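STING-associated CdnE c-di-GMP synthase (Flavobacteriaceae, PDB 6WT8) probably synthesises the cyclic dinucleotide c-di-GMP as the CD-NTase of a bacterial CBASS defence system, providing the signal sensed by its associated STING protein. Local coordinates at residues Y5-I9 with D46-Y50. Numbering follows the deposited sequence.
Sequences YLELI and DVSIY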
ATOM      1  N   TYR A   5       8.501  21.081 -17.071  1.00 25.66           N
ATOM      2  CA  TYR A   5       7.740  19.835 -17.209  1.00 20.59           C
ATOM      3  C   TYR A   5       8.437  18.844 -18.120  1.00 24.75           C
ATOM      4  O   TYR A   5       8.278  17.627 -17.958  1.00 21.91           O
ATOM      5  CB  TYR A   5       6.329  20.124 -17.682  1.00 18.69           C
ATOM      6  CG  TYR A   5       5.545  20.791 -16.602  1.00 19.51           C
ATOM      7  CD1 TYR A   5       5.080  20.082 -15.524  1.00 17.74           C
ATOM      8  CD2 TYR A   5       5.358  22.161 -16.612  1.00 20.93           C
ATOM      9  CE1 TYR A   5       4.420  20.720 -14.485  1.00 20.92           C
ATOM     10  CE2 TYR A   5       4.662  22.802 -15.627  1.00 21.19           C
ATOM     11  CZ  TYR A   5       4.191  22.077 -14.557  1.00 21.91           C
ATOM     12  OH  TYR A   5       3.508  22.778 -13.568  1.00 22.81           O
ATOM     13  N   LEU A   6       9.232  19.324 -19.064  1.00 24.79           N
ATOM     14  CA  LEU A   6      10.022  18.404 -19.889  1.00 20.56           C
ATOM     15  C   LEU A   6      10.973  17.579 -19.032  1.00 23.34           C
ATOM     16  O   LEU A   6      11.066  16.354 -19.182  1.00 26.46           O
ATOM     17  CB  LEU A   6      10.786  19.191 -20.964  1.00 26.22           C
ATOM     18  CG  LEU A   6      11.630  18.264 -21.827  1.00 38.27           C
ATOM     19  CD1 LEU A   6      10.632  17.396 -22.557  1.00 43.46           C
ATOM     20  CD2 LEU A   6      12.469  19.045 -22.821  1.00 44.95           C
ATOM     21  N   GLU A   7      11.677  18.230 -18.103  1.00 23.36           N
ATOM     22  CA  GLU A   7      12.573  17.501 -17.218  1.00 24.44           C
ATOM     23  C   GLU A   7      11.791  16.553 -16.309  1.00 20.69           C
ATOM     24  O   GLU A   7      12.225  15.428 -16.056  1.00 24.87           O
ATOM     25  CB  GLU A   7      13.399  18.490 -16.395  1.00 31.82           C
ATOM     26  CG  GLU A   7      14.446  17.827 -15.513  1.00 53.12           C
ATOM     27  CD  GLU A   7      15.457  18.817 -14.916  1.00 68.46           C
ATOM     28  OE1 GLU A   7      15.192  20.049 -14.932  1.00 69.63           O
ATOM     29  OE2 GLU A   7      16.520  18.346 -14.435  1.00 70.12           O
ATOM     30  N   LEU A   8      10.617  16.990 -15.841  1.00 20.73           N
ATOM     31  CA  LEU A   8       9.788  16.157 -14.976  1.00 20.23           C
ATOM     32  C   LEU A   8       9.284  14.929 -15.724  1.00 17.88           C
ATOM     33  O   LEU A   8       9.293  13.813 -15.175  1.00 18.27           O
ATOM     34  CB  LEU A   8       8.615  16.957 -14.401  1.00 22.01           C
ATOM     35  CG  LEU A   8       9.001  17.950 -13.299  1.00 22.05           C
ATOM     36  CD1 LEU A   8       7.811  18.908 -12.995  1.00 23.09           C
ATOM     37  CD2 LEU A   8       9.509  17.165 -12.081  1.00 21.12           C
ATOM     38  N   ILE A   9       8.850  15.121 -16.983  1.00 20.00           N
ATOM     39  CA  ILE A   9       8.408  13.987 -17.793  1.00 19.40           C
ATOM     40  C   ILE A   9       9.537  12.972 -17.953  1.00 20.12           C
ATOM     41  O   ILE A   9       9.328  11.756 -17.801  1.00 18.43           O
ATOM     42  CB  ILE A   9       7.893  14.464 -19.160  1.00 20.07           C
ATOM     43  CG1 ILE A   9       6.536  15.190 -18.997  1.00 19.34           C
ATOM     44  CG2 ILE A   9       7.787  13.278 -20.132  1.00 19.54           C
ATOM     45  CD1 ILE A   9       6.169  16.075 -20.201  1.00 19.95           C
ATOM     46  N   ASP A  46       2.794  19.951 -22.056  1.00 20.94           N
ATOM     47  CA  ASP A  46       3.776  19.269 -21.221  1.00 19.04           C
ATOM     48  C   ASP A  46       3.241  19.042 -19.813  1.00 18.29           C
ATOM     49  O   ASP A  46       3.448  17.961 -19.247  1.00 18.78           O
ATOM     50  CB  ASP A  46       5.102  20.040 -21.142  1.00 21.37           C
ATOM     51  CG  ASP A  46       5.926  19.960 -22.438  1.00 41.57           C
ATOM     52  OD1 ASP A  46       5.561  19.193 -23.364  1.00 42.99           O
ATOM     53  OD2 ASP A  46       6.955  20.676 -22.519  1.00 47.80           O
ATOM     54  N   VAL A  47       2.521  20.025 -19.247  1.00 21.11           N
ATOM     55  CA  VAL A  47       2.021  19.833 -17.871  1.00 18.85           C
ATOM     56  C   VAL A  47       1.012  18.688 -17.825  1.00 16.71           C
ATOM     57  O   VAL A  47       1.038  17.842 -16.907  1.00 17.45           O
ATOM     58  CB  VAL A  47       1.430  21.148 -17.301  1.00 21.26           C
ATOM     59  CG1 VAL A  47       0.353  21.798 -18.180  1.00 22.03           C
ATOM     60  CG2 VAL A  47       0.884  20.932 -15.878  1.00 18.74           C
ATOM     61  N   SER A  48       0.136  18.615 -18.827  1.00 16.68           N
ATOM     62  CA  SER A  48      -0.833  17.512 -18.886  1.00 16.95           C
ATOM     63  C   SER A  48      -0.134  16.166 -19.052  1.00 17.64           C
ATOM     64  O   SER A  48      -0.526  15.169 -18.431  1.00 18.29           O
ATOM     65  CB  SER A  48      -1.803  17.721 -20.034  1.00 18.83           C
ATOM     66  OG  SER A  48      -2.521  16.509 -20.198  1.00 23.14           O
ATOM     67  N   ILE A  49       0.871  16.091 -19.930  1.00 16.83           N
ATOM     68  CA  ILE A  49       1.581  14.816 -20.084  1.00 15.59           C
ATOM     69  C   ILE A  49       2.249  14.391 -18.782  1.00 18.16           C
ATOM     70  O   ILE A  49       2.242  13.206 -18.402  1.00 16.19           O
ATOM     71  CB  ILE A  49       2.593  14.929 -21.238  1.00 16.64           C
ATOM     72  CG1 ILE A  49       1.831  15.137 -22.532  1.00 19.80           C
ATOM     73  CG2 ILE A  49       3.444  13.698 -21.332  1.00 17.93           C
ATOM     74  CD1 ILE A  49       2.787  15.586 -23.654  1.00 20.21           C
ATOM     75  N   TYR A  50       2.851  15.346 -18.079  1.00 17.50           N
ATOM     76  CA  TYR A  50       3.428  15.026 -16.778  1.00 17.02           C
ATOM     77  C   TYR A  50       2.372  14.458 -15.837  1.00 14.49           C
ATOM     78  O   TYR A  50       2.629  13.479 -15.122  1.00 14.31           O
ATOM     79  CB  TYR A  50       4.047  16.280 -16.170  1.00 17.80           C
ATOM     80  CG  TYR A  50       4.530  16.102 -14.740  1.00 17.06           C
ATOM     81  CD1 TYR A  50       5.517  15.174 -14.427  1.00 16.28           C
ATOM     82  CD2 TYR A  50       3.978  16.861 -13.723  1.00 22.76           C
ATOM     83  CE1 TYR A  50       5.988  14.987 -13.058  1.00 20.58           C
ATOM     84  CE2 TYR A  50       4.439  16.695 -12.372  1.00 23.20           C
ATOM     85  CZ  TYR A  50       5.417  15.771 -12.074  1.00 23.48           C
ATOM     86  OH  TYR A  50       5.919  15.574 -10.777  1.00 26.85           O
TER
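Tyr5 presents one ring face to Val47, whose CB stands 3.9 Å from the ring centroid and only 5° off the normal, a CH-pi contact over the centre. Val47 CG2, anti to its own backbone N, reaches over the same face to 3.7 Å from Tyr5 CZ. Tyr50 approaches the Tyr5 ring at its edge, with Tyr50 CD2 near the ring plane; the rings meet obliquely, planes at 50° and centroids 5.9 Å apart. One face of the Tyr50 ring takes Leu8, with CB 3.5 Å from Tyr50 CE1 and CD1 above the ring toward its rim. Ile9 CG1 lies 3.8 Å from Tyr50 N and Ile9 CD1 3.4 Å from Asp46 O, a branch running back toward the N-terminal end of segment 46-50 and touching Ile49. Replacing Tyr50 with an alanine would probably open a gap beside Tyr5 and leave Leu8 without its aromatic partner. The axes of segments 5-9 and 46-50 approach to 8.9 Å and cross at 23°. These apolar contacts join helix 5-16 to helix 46-56. Helix 336-360 lies against Tyr5 and Val47, Ile353 touching both and Asp356 hydrogen-bonding Tyr5 OH, while helix 253-266 meets Tyr50 through Ile263 and Leu8 through Asp266.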